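Local coordinates for protein 3,4-dihydroxy-2-butanone 4-phosphate synthase (Acinetobacter baumannii, PDB 6MNZ) that probably converts D-ribulose 5-phosphate into formate and 3,4-dihydroxy-2-butanone 4-phosphate, a magnesium- or manganese-dependent step of riboflavin biosynthesis, at residues V34-A37 against T38-R41; L58-S61 against R62-K66; D44-F47 against M48-H51. All blocks are in the same frame, centred on the assembly; numbering follows the deposited sequence.

Interaction 1: residues V34-A37 against T38-R41; sequences VIAA and THVR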
ATOM      1  N   VAL A  34       9.188   1.388  30.298  1.00 29.99           N
ATOM      2  CA  VAL A  34       8.940   0.091  29.676  1.00 24.46           C
ATOM      3  C   VAL A  34       9.241  -0.978  30.715  1.00 34.39           C
ATOM      4  O   VAL A  34      10.303  -0.947  31.347  1.00 42.74           O
ATOM      5  CB  VAL A  34       9.797  -0.137  28.420  1.00 39.26           C
ATOM      6  CG1 VAL A  34       9.388  -1.430  27.715  1.00 40.90           C
ATOM      7  CG2 VAL A  34       9.686   1.049  27.478  1.00 40.79           C
ATOM      8  N   ILE A  35       8.256  -1.829  30.994  1.00 39.33           N
ATOM      9  CA  ILE A  35       8.418  -2.931  31.933  1.00 45.63           C
ATOM     10  C   ILE A  35       7.807  -4.181  31.319  1.00 36.63           C
ATOM     11  O   ILE A  35       6.834  -4.113  30.563  1.00 39.82           O
ATOM     12  CB  ILE A  35       7.769  -2.613  33.299  1.00 39.28           C
ATOM     13  CG1 ILE A  35       7.988  -3.766  34.279  1.00 45.62           C
ATOM     14  CG2 ILE A  35       6.279  -2.325  33.131  1.00 44.62           C
ATOM     15  CD1 ILE A  35       7.568  -3.441  35.698  1.00 51.70           C
ATOM     16  N   ALA A  36       8.376  -5.334  31.663  1.00 31.85           N
ATOM     17  CA  ALA A  36       7.818  -6.602  31.217  1.00 35.60           C
ATOM     18  C   ALA A  36       6.406  -6.767  31.760  1.00 46.20           C
ATOM     19  O   ALA A  36       6.196  -6.766  32.977  1.00 59.91           O
ATOM     20  CB  ALA A  36       8.702  -7.763  31.670  1.00 29.09           C
ATOM     21  N   ALA A  37       5.435  -6.893  30.852  1.00 42.49           N
ATOM     22  CA  ALA A  37       4.045  -7.044  31.262  1.00 37.41           C
ATOM     23  C   ALA A  37       3.870  -8.197  32.239  1.00 38.87           C
ATOM     24  O   ALA A  37       3.053  -8.111  33.161  1.00 55.66           O
ATOM     25  CB  ALA A  37       3.160  -7.255  30.032  1.00 35.37           C
ATOM     26  N   THR A  38       4.725  -9.217  32.144  1.00 37.67           N
ATOM     27  CA  THR A  38       4.604 -10.367  33.030  1.00 55.11           C
ATOM     28  C   THR A  38       4.993 -10.020  34.462  1.00 49.73           C
ATOM     29  O   THR A  38       4.524 -10.671  35.402  1.00 57.07           O
ATOM     30  CB  THR A  38       5.468 -11.515  32.510  1.00 62.33           C
ATOM     31  OG1 THR A  38       5.198 -11.724  31.119  1.00 52.03           O
ATOM     32  CG2 THR A  38       5.180 -12.796  33.279  1.00 77.33           C
ATOM     33  N   HIS A  39       5.887  -9.050  34.648  1.00 46.01           N
ATOM     34  CA  HIS A  39       6.339  -8.657  35.975  1.00 55.13           C
ATOM     35  C   HIS A  39       5.669  -7.382  36.474  1.00 55.20           C
ATOM     36  O   HIS A  39       6.075  -6.851  37.513  1.00 45.56           O
ATOM     37  CB  HIS A  39       7.858  -8.472  35.982  1.00 52.74           C
ATOM     38  CG  HIS A  39       8.622  -9.746  35.799  1.00 46.93           C
ATOM     39  ND1 HIS A  39       8.685 -10.723  36.768  1.00 58.07           N
ATOM     40  CD2 HIS A  39       9.372 -10.192  34.765  1.00 37.62           C
ATOM     41  CE1 HIS A  39       9.401 -11.738  36.320  1.00 52.74           C
ATOM     42  NE2 HIS A  39       9.834 -11.440  35.108  1.00 49.07           N
ATOM     43  N   VAL A  40       4.634  -6.898  35.784  1.00 49.81           N
ATOM     44  CA  VAL A  40       4.029  -5.623  36.152  1.00 48.64           C
ATOM     45  C   VAL A  40       3.196  -5.797  37.415  1.00 46.22           C
ATOM     46  O   VAL A  40       2.435  -6.765  37.553  1.00 59.08           O
ATOM     47  CB  VAL A  40       3.181  -5.069  34.996  1.00 37.11           C
ATOM     48  CG1 VAL A  40       1.869  -5.826  34.875  1.00 36.60           C
ATOM     49  CG2 VAL A  40       2.929  -3.579  35.195  1.00 39.48           C
ATOM     50  N   ARG A  41       3.281  -4.822  38.308  1.00 47.79           N
ATOM     51  CA  ARG A  41       2.657  -4.873  39.621  1.00 48.70           C
ATOM     52  C   ARG A  41       1.891  -3.584  39.864  1.00 38.20           C
ATOM     53  O   ARG A  41       2.099  -2.591  39.159  1.00 35.92           O
ATOM     54  CB  ARG A  41       3.705  -5.075  40.726  1.00 45.04           C
ATOM     55  CG  ARG A  41       4.629  -6.262  40.488  1.00 53.18           C
ATOM     56  CD  ARG A  41       5.844  -6.222  41.400  1.00 45.84           C
ATOM     57  NE  ARG A  41       6.594  -4.977  41.265  1.00 53.40           N
ATOM     58  CZ  ARG A  41       7.687  -4.680  41.960  1.00 59.98           C
ATOM     59  NH1 ARG A  41       8.296  -5.617  42.673  1.00 89.53           N
ATOM     60  NH2 ARG A  41       8.243  -3.481  41.839  1.00 61.99           N
TER
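The carbonyl oxygen of A36 accepts the backbone N-H of H39, A36 O to H39 N being 2.8 Å, in a bent bond with an N-H...O angle of 139°. One residue on, the turn repeats: V40 N reaches A37 O at 3.3 Å, longer but straighter at 164°. These two i to i+3 bonds make the short 3-10 turn that follows strand 31-36 and swings the chain toward helix 42-52, with R41 as the residue immediately before that helix.

The side chains follow the turn round. V40 carries CG1 between its own backbone N and carbonyl carbon (chi1 75°), which turns this methyl toward the A37 carbonyl. Its other branch, V40 CG2, meets I35 CG2 at 4.1 Å; the two side chains cross at about a right angle. The terminal CD1 of I35 comes up to the carbonyl oxygen of H39, I35 CD1 to H39 O 4.1 Å. Across the turn, the methyl of A36 lies near the plane of the H39 imidazole, at its edge, A36 CB to H39 CD2 4.0 Å.

Outside the turn, A37 and V40 pack on I108 of helix 101-112, while the A37 backbone is hydrogen-bonded to that of A159. A36 and H39 both touch L156, and T38 touches E157, in the loop before strand 160-164. The polar bonding across this contact is therefore all main chain, and the side chains add apolar packing: the backbone bonds set the reversal, and the branched residues I35 and V40 fill its buried side, whereas T38 and H39 remain partly exposed.

Interaction 2: residues L58-S61 against R62-K66; sequences LTLS and RERCK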
ATOM      1  N   LEU A  58      -0.126  -1.657  26.701  1.00 42.83           N
ATOM      2  CA  LEU A  58       0.323  -3.038  26.887  1.00 34.61           C
ATOM      3  C   LEU A  58       0.669  -3.610  25.515  1.00 35.57           C
ATOM      4  O   LEU A  58      -0.225  -3.898  24.716  1.00 38.87           O
ATOM      5  CB  LEU A  58      -0.742  -3.881  27.582  1.00 30.14           C
ATOM      6  CG  LEU A  58      -0.476  -5.387  27.522  1.00 35.11           C
ATOM      7  CD1 LEU A  58       0.878  -5.715  28.118  1.00 35.37           C
ATOM      8  CD2 LEU A  58      -1.585  -6.184  28.194  1.00 36.42           C
ATOM      9  N   THR A  59       1.956  -3.644  25.191  1.00 31.36           N
ATOM     10  CA  THR A  59       2.384  -4.148  23.894  1.00 34.08           C
ATOM     11  C   THR A  59       2.215  -5.663  23.833  1.00 29.83           C
ATOM     12  O   THR A  59       2.519  -6.366  24.801  1.00 29.04           O
ATOM     13  CB  THR A  59       3.839  -3.758  23.643  1.00 31.40           C
ATOM     14  OG1 THR A  59       4.683  -4.419  24.594  1.00 38.87           O
ATOM     15  CG2 THR A  59       4.010  -2.248  23.782  1.00 25.43           C
ATOM     16  N   LEU A  60       1.538  -6.135  22.785  1.00 29.50           N
ATOM     17  CA  LEU A  60       1.318  -7.555  22.554  1.00 33.84           C
ATOM     18  C   LEU A  60       1.854  -7.940  21.182  1.00 34.13           C
ATOM     19  O   LEU A  60       1.705  -7.191  20.210  1.00 31.69           O
ATOM     20  CB  LEU A  60      -0.171  -7.940  22.619  1.00 30.60           C
ATOM     21  CG  LEU A  60      -0.827  -8.104  23.989  1.00 29.36           C
ATOM     22  CD1 LEU A  60      -0.789  -6.794  24.689  1.00 30.06           C
ATOM     23  CD2 LEU A  60      -2.281  -8.586  23.894  1.00 28.38           C
ATOM     24  N   SER A  61       2.169  -9.224  21.055  1.00 30.44           N
ATOM     25  CA  SER A  61       2.413  -9.822  19.755  1.00 34.15           C
ATOM     26  C   SER A  61       1.099 -10.114  19.036  1.00 38.31           C
ATOM     27  O   SER A  61       0.041 -10.279  19.651  1.00 47.51           O
ATOM     28  CB  SER A  61       3.221 -11.109  19.907  1.00 32.03           C
ATOM     29  OG  SER A  61       2.441 -12.127  20.509  1.00 27.30           O
ATOM     30  N   ARG A  62       1.201 -10.265  17.713  1.00 37.12           N
ATOM     31  CA  ARG A  62       0.043 -10.648  16.912  1.00 30.55           C
ATOM     32  C   ARG A  62      -0.450 -12.040  17.279  1.00 31.36           C
ATOM     33  O   ARG A  62      -1.661 -12.267  17.396  1.00 36.00           O
ATOM     34  CB  ARG A  62       0.397 -10.581  15.428  1.00 29.37           C
ATOM     35  CG  ARG A  62       0.605  -9.167  14.917  1.00 52.80           C
ATOM     36  CD  ARG A  62       0.912  -9.143  13.427  1.00 46.57           C
ATOM     37  NE  ARG A  62      -0.136  -9.784  12.638  1.00 52.38           N
ATOM     38  CZ  ARG A  62      -0.290  -9.624  11.327  1.00 69.55           C
ATOM     39  NH1 ARG A  62       0.452  -8.742  10.668  1.00 55.09           N
ATOM     40  NH2 ARG A  62      -1.262 -10.268  10.692  1.00 75.36           N
ATOM     41  N   GLU A  63       0.472 -12.972  17.528  1.00 32.83           N
ATOM     42  CA  GLU A  63       0.086 -14.269  18.070  1.00 40.14           C
ATOM     43  C   GLU A  63      -0.740 -14.097  19.337  1.00 32.40           C
ATOM     44  O   GLU A  63      -1.845 -14.638  19.455  1.00 41.35           O
ATOM     45  CB  GLU A  63       1.329 -15.116  18.348  1.00 37.70           C
ATOM     46  CG  GLU A  63       2.188 -15.391  17.123  1.00 39.27           C
ATOM     47  CD  GLU A  63       3.199 -14.291  16.863  1.00 46.45           C
ATOM     48  OE1 GLU A  63       2.826 -13.306  16.188  1.00 30.43           O
ATOM     49  OE2 GLU A  63       4.240 -14.276  17.554  1.00 63.33           O
ATOM     50  N   ARG A  64      -0.247 -13.282  20.270  1.00 28.46           N
ATOM     51  CA  ARG A  64      -0.962 -13.082  21.524  1.00 30.36           C
ATOM     52  C   ARG A  64      -2.311 -12.412  21.295  1.00 31.05           C
ATOM     53  O   ARG A  64      -3.246 -12.625  22.074  1.00 28.89           O
ATOM     54  CB  ARG A  64      -0.100 -12.251  22.475  1.00 31.68           C
ATOM     55  CG  ARG A  64      -0.809 -11.772  23.725  1.00 33.00           C
ATOM     56  CD  ARG A  64      -1.199 -12.911  24.642  1.00 36.62           C
ATOM     57  NE  ARG A  64      -0.041 -13.595  25.205  1.00 33.88           N
ATOM     58  CZ  ARG A  64      -0.118 -14.600  26.071  1.00 41.51           C
ATOM     59  NH1 ARG A  64      -1.297 -14.969  26.557  1.00 43.84           N
ATOM     60  NH2 ARG A  64       0.961 -15.319  26.354  1.00 42.88           N
ATOM     61  N   CYS A  65      -2.401 -11.527  20.299  1.00 30.86           N
ATOM     62  CA  CYS A  65      -3.675 -10.884  19.989  1.00 28.24           C
ATOM     63  C   CYS A  65      -4.666 -11.877  19.395  1.00 31.74           C
ATOM     64  O   CYS A  65      -5.825 -11.937  19.825  1.00 33.87           O
ATOM     65  CB  CYS A  65      -3.449  -9.715  19.031  1.00 25.62           C
ATOM     66  SG  CYS A  65      -2.790  -8.219  19.817  1.00 21.57           S
ATOM     67  N   LYS A  66      -4.205 -12.725  18.472  1.00 41.81           N
ATOM     68  CA  LYS A  66      -5.074 -13.747  17.898  1.00 42.12           C
ATOM     69  C   LYS A  66      -5.533 -14.739  18.961  1.00 38.60           C
ATOM     70  O   LYS A  66      -6.728 -15.038  19.065  1.00 41.40           O
ATOM     71  CB  LYS A  66      -4.348 -14.471  16.762  1.00 43.68           C
ATOM     72  CG  LYS A  66      -5.259 -14.940  15.633  1.00 53.42           C
ATOM     73  CD  LYS A  66      -5.718 -13.780  14.757  1.00 68.28           C
ATOM     74  CE  LYS A  66      -6.813 -14.215  13.791  1.00 64.83           C
ATOM     75  NZ  LYS A  66      -7.410 -13.065  13.055  1.00 51.41           N
TER
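S61 and R64 meet at the start of helix 62-68, where S61 OG accepts the backbone N-H of R64, S61 OG to R64 N being 2.9 Å. The hydroxyl is brought there by chi1 of 70°, which sets OG between the backbone N and carbonyl carbon of S61. The S61 carbonyl opens the helical ladder proper, S61 O accepting C65 N at 2.8 Å.

R64 leaves the helix with CG anti to its N (chi1 170°) and then bends at both chi2 and chi3. R64 CG lies 3.5 Å from L60 CD2, while the bends carry the guanidinium away to other partners: NH1 bonds to the carbonyl oxygen of A113, and NH2 forms a salt bridge with E157. L60 CB also packs against C65 SG at 3.8 Å, so L60 touches two successive helix residues, R64 and C65.

Strand 58-60 and the helix run at 97° to each other. The arrangement is that of a serine N-cap, whose side-chain oxygen accepts the N-H three residues on, at the junction where strand 57-60 of the mixed sheet passes into helix 62-68.

Interaction 3: residues D44-F47 against M48-H51; sequences DINF and MITH. With SO4 (sulfate ion), chain F.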
ATOM      1  N   ASP A  44       3.764  -0.549  39.991  1.00 48.27           N
ATOM      2  CA  ASP A  44       4.412  -0.176  38.738  1.00 43.57           C
ATOM      3  C   ASP A  44       3.496   0.690  37.881  1.00 37.60           C
ATOM      4  O   ASP A  44       3.914   1.743  37.387  1.00 39.24           O
ATOM      5  CB  ASP A  44       4.837  -1.429  37.974  1.00 39.89           C
ATOM      6  CG  ASP A  44       5.972  -2.166  38.655  1.00 42.87           C
ATOM      7  OD1 ASP A  44       7.085  -1.605  38.727  1.00 39.56           O
ATOM      8  OD2 ASP A  44       5.771  -3.335  39.050  1.00 51.15           O
ATOM      9  N   ILE A  45       2.218   0.320  37.780  1.00 42.68           N
ATOM     10  CA  ILE A  45       1.259   1.162  37.071  1.00 32.03           C
ATOM     11  C   ILE A  45       1.135   2.515  37.757  1.00 33.16           C
ATOM     12  O   ILE A  45       1.047   3.557  37.097  1.00 30.01           O
ATOM     13  CB  ILE A  45      -0.106   0.454  36.972  1.00 30.21           C
ATOM     14  CG1 ILE A  45       0.048  -0.937  36.352  1.00 27.87           C
ATOM     15  CG2 ILE A  45      -1.081   1.292  36.157  1.00 33.52           C
ATOM     16  CD1 ILE A  45       0.722  -0.941  34.994  1.00 34.21           C
ATOM     17  N   ASN A  46       1.170   2.528  39.092  1.00 41.34           N
ATOM     18  CA  ASN A  46       0.998   3.781  39.818  1.00 36.12           C
ATOM     19  C   ASN A  46       2.176   4.719  39.592  1.00 30.45           C
ATOM     20  O   ASN A  46       1.992   5.934  39.463  1.00 27.23           O
ATOM     21  CB  ASN A  46       0.816   3.506  41.310  1.00 34.33           C
ATOM     22  CG  ASN A  46       0.563   4.770  42.106  1.00 48.56           C
ATOM     23  OD1 ASN A  46       1.295   5.082  43.045  1.00 70.35           O
ATOM     24  ND2 ASN A  46      -0.469   5.516  41.726  1.00 51.52           N
ATOM     25  N   PHE A  47       3.398   4.181  39.580  1.00 38.47           N
ATOM     26  CA  PHE A  47       4.555   4.994  39.222  1.00 33.59           C
ATOM     27  C   PHE A  47       4.406   5.571  37.822  1.00 33.83           C
ATOM     28  O   PHE A  47       4.758   6.732  37.579  1.00 48.27           O
ATOM     29  CB  PHE A  47       5.835   4.166  39.324  1.00 35.53           C
ATOM     30  CG  PHE A  47       7.078   4.934  38.983  1.00 37.38           C
ATOM     31  CD1 PHE A  47       7.595   4.906  37.700  1.00 41.13           C
ATOM     32  CD2 PHE A  47       7.725   5.691  39.942  1.00 29.50           C
ATOM     33  CE1 PHE A  47       8.683   5.685  37.360  1.00 44.72           C
ATOM     34  CE2 PHE A  47       8.802   6.483  39.605  1.00 30.82           C
ATOM     35  CZ  PHE A  47       9.311   6.444  38.323  1.00 32.29           C
ATOM     36  N   MET A  48       3.797   4.810  36.910  1.00 31.34           N
ATOM     37  CA  MET A  48       3.668   5.270  35.532  1.00 27.36           C
ATOM     38  C   MET A  48       2.707   6.449  35.437  1.00 30.43           C
ATOM     39  O   MET A  48       3.063   7.510  34.915  1.00 28.12           O
ATOM     40  CB  MET A  48       3.201   4.118  34.644  1.00 30.72           C
ATOM     41  CG  MET A  48       4.300   3.131  34.301  1.00 28.53           C
ATOM     42  SD  MET A  48       3.805   1.969  33.021  1.00 37.40           S
ATOM     43  CE  MET A  48       5.396   1.533  32.322  1.00 27.52           C
ATOM     44  N   ILE A  49       1.505   6.306  36.000  1.00 37.97           N
ATOM     45  CA  ILE A  49       0.515   7.372  35.919  1.00 39.32           C
ATOM     46  C   ILE A  49       0.898   8.594  36.740  1.00 36.70           C
ATOM     47  O   ILE A  49       0.195   9.608  36.683  1.00 37.75           O
ATOM     48  CB  ILE A  49      -0.872   6.873  36.377  1.00 37.42           C
ATOM     49  CG1 ILE A  49      -0.873   6.594  37.883  1.00 41.55           C
ATOM     50  CG2 ILE A  49      -1.270   5.627  35.601  1.00 32.72           C
ATOM     51  CD1 ILE A  49      -2.202   6.098  38.417  1.00 34.64           C
ATOM     52  N   THR A  50       1.911   8.478  37.598  1.00 40.45           N
ATOM     53  CA  THR A  50       2.300   9.555  38.501  1.00 41.28           C
ATOM     54  C   THR A  50       3.460  10.378  37.955  1.00 33.98           C
ATOM     55  O   THR A  50       3.403  11.610  37.965  1.00 35.07           O
ATOM     56  CB  THR A  50       2.677   8.983  39.874  1.00 38.84           C
ATOM     57  OG1 THR A  50       1.629   8.125  40.345  1.00 45.49           O
ATOM     58  CG2 THR A  50       2.896  10.104  40.878  1.00 33.41           C
ATOM     59  N   HIS A  51       4.554   9.722  37.578  1.00 31.76           N
ATOM     60  CA  HIS A  51       5.787  10.408  37.219  1.00 44.35           C
ATOM     61  C   HIS A  51       6.085  10.352  35.727  1.00 41.76           C
ATOM     62  O   HIS A  51       7.003  11.040  35.271  1.00 47.38           O
ATOM     63  CB  HIS A  51       6.961   9.815  38.007  1.00 44.21           C
ATOM     64  CG  HIS A  51       6.725   9.756  39.484  1.00 38.14           C
ATOM     65  ND1 HIS A  51       6.699  10.885  40.273  1.00 35.37           N
ATOM     66  CD2 HIS A  51       6.326   8.734  40.280  1.00 32.91           C
ATOM     67  CE1 HIS A  51       6.391  10.546  41.513  1.00 40.95           C
ATOM     68  NE2 HIS A  51       6.145   9.249  41.540  1.00 38.03           N
TER
HETATM   69  S   SO4 F 404       8.656  14.141  38.649  1.00 93.45           S
HETATM   70  O1  SO4 F 404       7.572  13.426  39.316  1.00 71.76           O
HETATM   71  O2  SO4 F 404       9.699  13.192  38.261  1.00 65.59           O
HETATM   72  O3  SO4 F 404       8.134  14.817  37.463  1.00 53.94           O
HETATM   73  O4  SO4 F 404       9.214  15.131  39.566  1.00 72.22           O
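F47 and H51, one turn apart on helix 42-52, bring their rings together with centroids 4.9 Å apart and planes inclined at 41°, an oblique pairing. The contact runs through F47 CD2 and H51 CD2, 3.4 Å apart, while H51 CB lies over one face of the phenyl ring, offset toward the rim. H51 has CG beside its backbone N (chi1 -52°), which brings the imidazole alongside the F47 ring.

Of the polar bonds, H51 ND1 donates a nearly straight one to O1 of a sulfate, 2.9 Å and 169°, with the oxygen at the edge of the ring and in its plane. The sulfate, probably from the crystallisation liquor, is also hydrogen-bonded by K184 NZ and H185 NE2, and the H185 ring meets both aromatic rings as well. Along the main chain, I49 N to I45 O is a regular helical bond of 3.0 Å, and M48 N bonds to D44 O. F47 O takes H51 N at 3.0 Å and, weakly, T50 N, within a stretch that includes a wider pi-type turn.

Apolar contact is lighter, I45 CG2 approaching I49 CG2 at 4.4 Å.

The helix packs on several elements: I45 and I49 touch helix 101-112, M48 reaches strands 31-36 and 160-164, and F47 touches L33. D44, beside I35, forms a salt bridge with R41, just before the helix.

In the fold
Interactions 1 and 3 are consecutive in the chain and touch: V40 packs on I45, and I35 meets D44 and M48, so the turn after strand 31-36 is held to the helix it leads into. Interaction 2 is nearer the chain centre and touches interaction 1 where A37, just past strand 31-36, meets L58 of strand 57-60 of the same sheet; it does not touch interaction 3. Interactions 1 and 2 are mostly buried exits from strands, one closed by main-chain 3-10 bonds and the other by a serine cap. Interaction 3 is only partly buried, and its outer side uses aromatic rings and an anion, whereas its inner side packs on the sheet and on helix 101-112.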